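Virulence factor (Pectobacterium carotovorum, PDB 2W3Y) acts as a virulence factor in a Drosophila pathogen, is S-palmitoylated and binds to lipid vesicles. Local coordinates at residues 35-47 / 144-158. Sequence-based numbering, arbitrary orientation.
Sequences GLSKDGAVQYQTY and FATFLQNFGNGLSAE. With PLM (palmitic acid), chain C.
L36 of strand 36-37 and A41 of strand 40-47 form an apolar patch with L155 of helix 144-158. The L155 methyl CD1 presses on A41 CB at 3.4 Å, tighter than usual van der Waals contact, and also meets L36 CD1. With CG of L36 anti to the backbone nitrogen, CD2 lies against the G154 backbone, while CD1 touches E158 CG at 3.6 Å.

Amide-to-ring contacts fill the middle. The Q43 amide stands steeply on F151, its NE2 3.1 Å above one ring face, offset toward the rim, with the planes 73° apart; the same NE2 meets F147 at its edge, 3.5 Å from CZ. OE1 accepts from Y168 OH and NE2 donates to S260 O, which together fix the rotation of this buried amide.

At the far end Y47 turns its ring edge toward the F144 face, an offset edge-to-face pair with centroids 5.8 Å apart and planes at 86°. Its hydroxyl donates to Q45 OE1 (2.6 Å) on a lone pair, and that oxygen in turn meets the F144 edge.

At the S37-G40 turn a water bridges the two segments, donating to both K38 O and E158 O. The E158 carboxylate approaches the K38 backbone without bonding and instead forms a salt bridge with K161.

The axes of strand 40-47 and helix 144-158, 9.5 Å apart at 156°, describe near-antiparallel helix-on-sheet packing; L148 CG touches palmitic acid C3 at 3.7 Å, placing the helix layer against the bound palmitic acid, consistent with an S-palmitoylated protein whose fold was described as new.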
loop_
_atom_site.group_PDB
_atom_site.type_symbol
_atom_site.label_atom_id
_atom_site.label_comp_id
_atom_site.label_asym_id
_atom_site.label_seq_id
_atom_site.Cartn_x
_atom_site.Cartn_y
_atom_site.Cartn_z
ATOM N N GLY A 35 10.420 6.904 -3.018
ATOM C CA GLY A 35 9.094 6.848 -3.633
ATOM C C GLY A 35 9.103 7.084 -5.131
ATOM O O GLY A 35 8.305 6.504 -5.853
ATOM N N LEU A 36 9.995 7.952 -5.600
ATOM C CA LEU A 36 10.037 8.259 -7.017
ATOM C C LEU A 36 11.472 8.319 -7.538
ATOM O O LEU A 36 12.306 9.043 -7.007
ATOM C CB LEU A 36 9.270 9.558 -7.306
ATOM C CG LEU A 36 9.262 10.128 -8.729
ATOM C CD1 LEU A 36 8.562 9.169 -9.686
ATOM C CD2 LEU A 36 8.603 11.497 -8.752
ATOM N N SER A 37 11.732 7.573 -8.607
ATOM C CA SER A 37 13.078 7.371 -9.113
ATOM C C SER A 37 13.055 7.164 -10.617
ATOM O O SER A 37 12.025 6.791 -11.190
ATOM C CB SER A 37 13.678 6.115 -8.443
ATOM O OG SER A 37 14.747 5.597 -9.196
ATOM N N LYS A 38 14.194 7.371 -11.272
ATOM C CA LYS A 38 14.262 6.990 -12.678
ATOM C C LYS A 38 14.107 5.465 -12.897
ATOM O O LYS A 38 13.688 5.026 -13.966
ATOM C CB LYS A 38 15.505 7.580 -13.369
ATOM C CG LYS A 38 16.839 7.177 -12.781
ATOM C CD LYS A 38 17.988 7.889 -13.540
ATOM C CE LYS A 38 17.964 7.565 -15.034
ATOM N NZ LYS A 38 19.136 8.139 -15.736
ATOM N N ASP A 39 14.406 4.676 -11.863
ATOM C CA ASP A 39 14.291 3.206 -11.918
ATOM C C ASP A 39 12.929 2.620 -11.541
ATOM O O ASP A 39 12.727 1.404 -11.646
ATOM C CB ASP A 39 15.407 2.563 -11.089
ATOM C CG ASP A 39 16.791 2.816 -11.698
ATOM O OD1 ASP A 39 16.872 2.952 -12.941
ATOM O OD2 ASP A 39 17.782 2.894 -10.944
ATOM N N GLY A 40 11.997 3.486 -11.124
ATOM C CA GLY A 40 10.652 3.066 -10.764
ATOM C C GLY A 40 10.078 3.899 -9.625
ATOM O O GLY A 40 10.741 4.781 -9.086
ATOM N N ALA A 41 8.832 3.623 -9.264
ATOM C CA ALA A 41 8.183 4.388 -8.210
ATOM C C ALA A 41 7.476 3.431 -7.247
ATOM O O ALA A 41 6.990 2.385 -7.670
ATOM C CB ALA A 41 7.178 5.371 -8.820
ATOM N N VAL A 42 7.426 3.792 -5.967
ATOM C CA VAL A 42 6.594 3.097 -4.983
ATOM C C VAL A 42 5.650 4.148 -4.421
ATOM O O VAL A 42 6.111 5.139 -3.863
ATOM C CB VAL A 42 7.423 2.537 -3.784
ATOM C CG1 VAL A 42 6.516 1.745 -2.844
ATOM C CG2 VAL A 42 8.601 1.708 -4.264
ATOM N N GLN A 43 4.348 3.918 -4.563
ATOM C CA GLN A 43 3.332 4.826 -4.088
ATOM C C GLN A 43 2.997 4.374 -2.659
ATOM O O GLN A 43 2.426 3.336 -2.478
ATOM C CB GLN A 43 2.110 4.693 -5.009
ATOM C CG GLN A 43 1.165 5.841 -5.002
ATOM C CD GLN A 43 1.558 6.875 -6.001
ATOM O OE1 GLN A 43 1.403 6.683 -7.222
ATOM N NE2 GLN A 43 2.095 7.993 -5.499
ATOM N N TYR A 44 3.398 5.138 -1.651
ATOM C CA TYR A 44 3.095 4.795 -0.254
ATOM C C TYR A 44 1.752 5.387 0.160
ATOM O O TYR A 44 1.578 6.596 0.093
ATOM C CB TYR A 44 4.202 5.310 0.665
ATOM C CG TYR A 44 5.550 4.655 0.484
ATOM C CD1 TYR A 44 5.784 3.348 0.955
ATOM C CD2 TYR A 44 6.598 5.339 -0.118
ATOM C CE1 TYR A 44 7.021 2.745 0.822
ATOM C CE2 TYR A 44 7.865 4.725 -0.268
ATOM C CZ TYR A 44 8.043 3.428 0.199
ATOM O OH TYR A 44 9.263 2.826 0.084
ATOM N N GLN A 45 0.791 4.556 0.571
ATOM C CA GLN A 45 -0.574 5.058 0.812
ATOM C C GLN A 45 -1.248 4.476 2.068
ATOM O O GLN A 45 -0.950 3.357 2.488
ATOM C CB GLN A 45 -1.485 4.779 -0.400
ATOM C CG GLN A 45 -0.858 5.094 -1.752
ATOM C CD GLN A 45 -1.121 6.516 -2.196
ATOM O OE1 GLN A 45 -2.233 6.833 -2.617
ATOM N NE2 GLN A 45 -0.112 7.384 -2.092
ATOM N N THR A 46 -2.155 5.252 2.662
ATOM C CA THR A 46 -3.009 4.778 3.763
ATOM C C THR A 46 -4.450 5.180 3.469
ATOM O O THR A 46 -4.791 6.374 3.449
ATOM C CB THR A 46 -2.591 5.373 5.132
ATOM O OG1 THR A 46 -1.203 5.126 5.360
ATOM C CG2 THR A 46 -3.385 4.719 6.280
ATOM N N TYR A 47 -5.295 4.185 3.203
ATOM C CA TYR A 47 -6.686 4.469 2.885
ATOM C C TYR A 47 -7.578 4.032 4.023
ATOM O O TYR A 47 -7.563 2.871 4.431
ATOM C CB TYR A 47 -7.139 3.756 1.615
ATOM C CG TYR A 47 -6.327 4.081 0.380
ATOM C CD1 TYR A 47 -5.856 5.378 0.146
ATOM C CD2 TYR A 47 -6.038 3.090 -0.564
ATOM C CE1 TYR A 47 -5.094 5.683 -0.990
ATOM C CE2 TYR A 47 -5.287 3.390 -1.715
ATOM C CZ TYR A 47 -4.826 4.691 -1.919
ATOM O OH TYR A 47 -4.090 5.011 -3.045
ATOM N N PHE A 144 -7.961 12.633 -3.243
ATOM C CA PHE A 144 -7.020 11.685 -3.860
ATOM C C PHE A 144 -6.770 12.045 -5.337
ATOM O O PHE A 144 -5.626 11.981 -5.809
ATOM C CB PHE A 144 -7.527 10.247 -3.720
ATOM C CG PHE A 144 -6.666 9.226 -4.417
ATOM C CD1 PHE A 144 -5.417 8.882 -3.903
ATOM C CD2 PHE A 144 -7.096 8.609 -5.587
ATOM C CE1 PHE A 144 -4.606 7.932 -4.553
ATOM C CE2 PHE A 144 -6.286 7.660 -6.247
ATOM C CZ PHE A 144 -5.040 7.321 -5.710
ATOM N N ALA A 145 -7.829 12.427 -6.063
ATOM C CA ALA A 145 -7.691 12.834 -7.469
ATOM C C ALA A 145 -6.697 13.982 -7.664
ATOM O O ALA A 145 -5.886 13.942 -8.602
ATOM C CB ALA A 145 -9.054 13.160 -8.119
ATOM N N THR A 146 -6.762 14.998 -6.794
ATOM C CA THR A 146 -5.785 16.089 -6.799
ATOM C C THR A 146 -4.374 15.582 -6.476
ATOM O O THR A 146 -3.401 15.967 -7.138
ATOM C CB THR A 146 -6.184 17.272 -5.841
ATOM O OG1 THR A 146 -7.420 17.849 -6.283
ATOM C CG2 THR A 146 -5.121 18.359 -5.822
ATOM N N PHE A 147 -4.254 14.718 -5.470
ATOM C CA PHE A 147 -2.936 14.158 -5.146
ATOM C C PHE A 147 -2.306 13.440 -6.359
ATOM O O PHE A 147 -1.126 13.652 -6.683
ATOM C CB PHE A 147 -3.010 13.166 -3.975
ATOM C CG PHE A 147 -1.813 12.257 -3.906
ATOM C CD1 PHE A 147 -0.608 12.722 -3.377
ATOM C CD2 PHE A 147 -1.870 10.959 -4.439
ATOM C CE1 PHE A 147 0.521 11.906 -3.344
ATOM C CE2 PHE A 147 -0.735 10.138 -4.423
ATOM C CZ PHE A 147 0.452 10.619 -3.879
ATOM N N LEU A 148 -3.096 12.577 -6.997
ATOM C CA LEU A 148 -2.599 11.678 -8.037
ATOM C C LEU A 148 -2.243 12.474 -9.279
ATOM O O LEU A 148 -1.229 12.204 -9.940
ATOM C CB LEU A 148 -3.622 10.574 -8.351
ATOM C CG LEU A 148 -3.147 9.350 -9.142
ATOM C CD1 LEU A 148 -2.175 8.473 -8.335
ATOM C CD2 LEU A 148 -4.333 8.542 -9.671
ATOM N N GLN A 149 -3.069 13.480 -9.575
ATOM C CA GLN A 149 -2.843 14.354 -10.710
ATOM C C GLN A 149 -1.497 15.074 -10.593
ATOM O O GLN A 149 -0.684 15.074 -11.554
ATOM C CB GLN A 149 -4.021 15.332 -10.861
ATOM C CG GLN A 149 -3.852 16.373 -11.942
ATOM C CD GLN A 149 -5.164 17.050 -12.288
ATOM O OE1 GLN A 149 -5.852 17.612 -11.419
ATOM N NE2 GLN A 149 -5.520 17.000 -13.561
ATOM N N ASN A 150 -1.253 15.664 -9.420
ATOM C CA ASN A 150 -0.009 16.377 -9.165
ATOM C C ASN A 150 1.191 15.430 -9.140
ATOM O O ASN A 150 2.239 15.755 -9.699
ATOM C CB ASN A 150 -0.077 17.171 -7.863
ATOM C CG ASN A 150 -1.092 18.306 -7.923
ATOM O OD1 ASN A 150 -1.483 18.762 -9.004
ATOM N ND2 ASN A 150 -1.526 18.762 -6.759
ATOM N N PHE A 151 1.027 14.266 -8.506
ATOM C CA PHE A 151 2.085 13.261 -8.487
ATOM C C PHE A 151 2.396 12.752 -9.907
ATOM O O PHE A 151 3.552 12.471 -10.230
ATOM C CB PHE A 151 1.750 12.096 -7.557
ATOM C CG PHE A 151 2.911 11.160 -7.341
ATOM C CD1 PHE A 151 3.993 11.546 -6.547
ATOM C CD2 PHE A 151 2.945 9.918 -7.963
ATOM C CE1 PHE A 151 5.086 10.695 -6.364
ATOM C CE2 PHE A 151 4.044 9.048 -7.773
ATOM C CZ PHE A 151 5.102 9.439 -6.976
ATOM N N GLY A 152 1.357 12.634 -10.731
ATOM C CA GLY A 152 1.506 12.186 -12.122
ATOM C C GLY A 152 2.509 12.993 -12.941
ATOM O O GLY A 152 3.150 12.451 -13.840
ATOM N N ASN A 153 2.641 14.283 -12.640
ATOM C CA ASN A 153 3.660 15.137 -13.275
ATOM C C ASN A 153 5.085 14.612 -13.074
ATOM O O ASN A 153 5.880 14.516 -14.033
ATOM C CB ASN A 153 3.573 16.569 -12.754
ATOM C CG ASN A 153 2.349 17.305 -13.254
ATOM O OD1 ASN A 153 1.651 17.961 -12.474
ATOM N ND2 ASN A 153 2.087 17.228 -14.557
ATOM N N GLY A 154 5.396 14.264 -11.827
ATOM C CA GLY A 154 6.707 13.715 -11.481
ATOM C C GLY A 154 6.916 12.330 -12.049
ATOM O O GLY A 154 7.993 12.008 -12.529
ATOM N N LEU A 155 5.871 11.510 -11.980
ATOM C CA LEU A 155 5.907 10.144 -12.474
ATOM C C LEU A 155 6.186 10.110 -13.973
ATOM O O LEU A 155 7.042 9.343 -14.445
ATOM C CB LEU A 155 4.572 9.470 -12.160
ATOM C CG LEU A 155 4.421 7.956 -12.036
ATOM C CD1 LEU A 155 5.415 7.324 -11.041
ATOM C CD2 LEU A 155 2.986 7.645 -11.615
ATOM N N SER A 156 5.456 10.961 -14.699
ATOM C CA SER A 156 5.533 11.099 -16.149
ATOM C C SER A 156 6.931 11.498 -16.602
ATOM O O SER A 156 7.488 10.902 -17.549
ATOM C CB SER A 156 4.507 12.143 -16.621
ATOM O OG SER A 156 4.550 12.311 -18.034
ATOM N N ALA A 157 7.482 12.508 -15.930
ATOM C CA ALA A 157 8.859 12.935 -16.133
ATOM C C ALA A 157 9.868 11.782 -16.003
ATOM O O ALA A 157 10.756 11.629 -16.856
ATOM C CB ALA A 157 9.216 14.073 -15.170
ATOM N N GLU A 158 9.740 10.966 -14.958
ATOM C CA GLU A 158 10.673 9.841 -14.778
ATOM C C GLU A 158 10.513 8.748 -15.829
ATOM O O GLU A 158 11.505 8.335 -16.422
ATOM C CB GLU A 158 10.598 9.228 -13.371
ATOM C CG GLU A 158 10.980 10.163 -12.223
ATOM C CD GLU A 158 12.464 10.480 -12.141
ATOM O OE1 GLU A 158 13.247 10.036 -13.012
ATOM O OE2 GLU A 158 12.861 11.186 -11.180
HETATM C C1 PLM C . -3.166 11.248 -13.271
HETATM O O2 PLM C . -2.853 12.155 -14.087
HETATM C C2 PLM C . -2.701 9.815 -13.499
HETATM C C3 PLM C . -1.633 9.354 -12.511
HETATM C C4 PLM C . -1.146 7.927 -12.775
HETATM C C5 PLM C . -2.128 6.863 -12.285
HETATM C C6 PLM C . -1.987 5.541 -13.039
HETATM C C7 PLM C . -2.648 4.395 -12.275
HETATM C C8 PLM C . -3.133 3.260 -13.185
HETATM C C9 PLM C . -2.233 2.039 -13.002
HETATM C CA PLM C . -2.917 0.854 -12.331
HETATM C CB PLM C . -2.326 0.570 -10.955
HETATM C CC PLM C . -3.345 -0.147 -10.082
HETATM C CD PLM C . -3.340 0.374 -8.652
HETATM C CE PLM C . -3.019 -0.757 -7.689
HETATM C CF PLM C . -3.436 -0.419 -6.264
HETATM O O HOH W 1 13.389 6.449 -16.170
#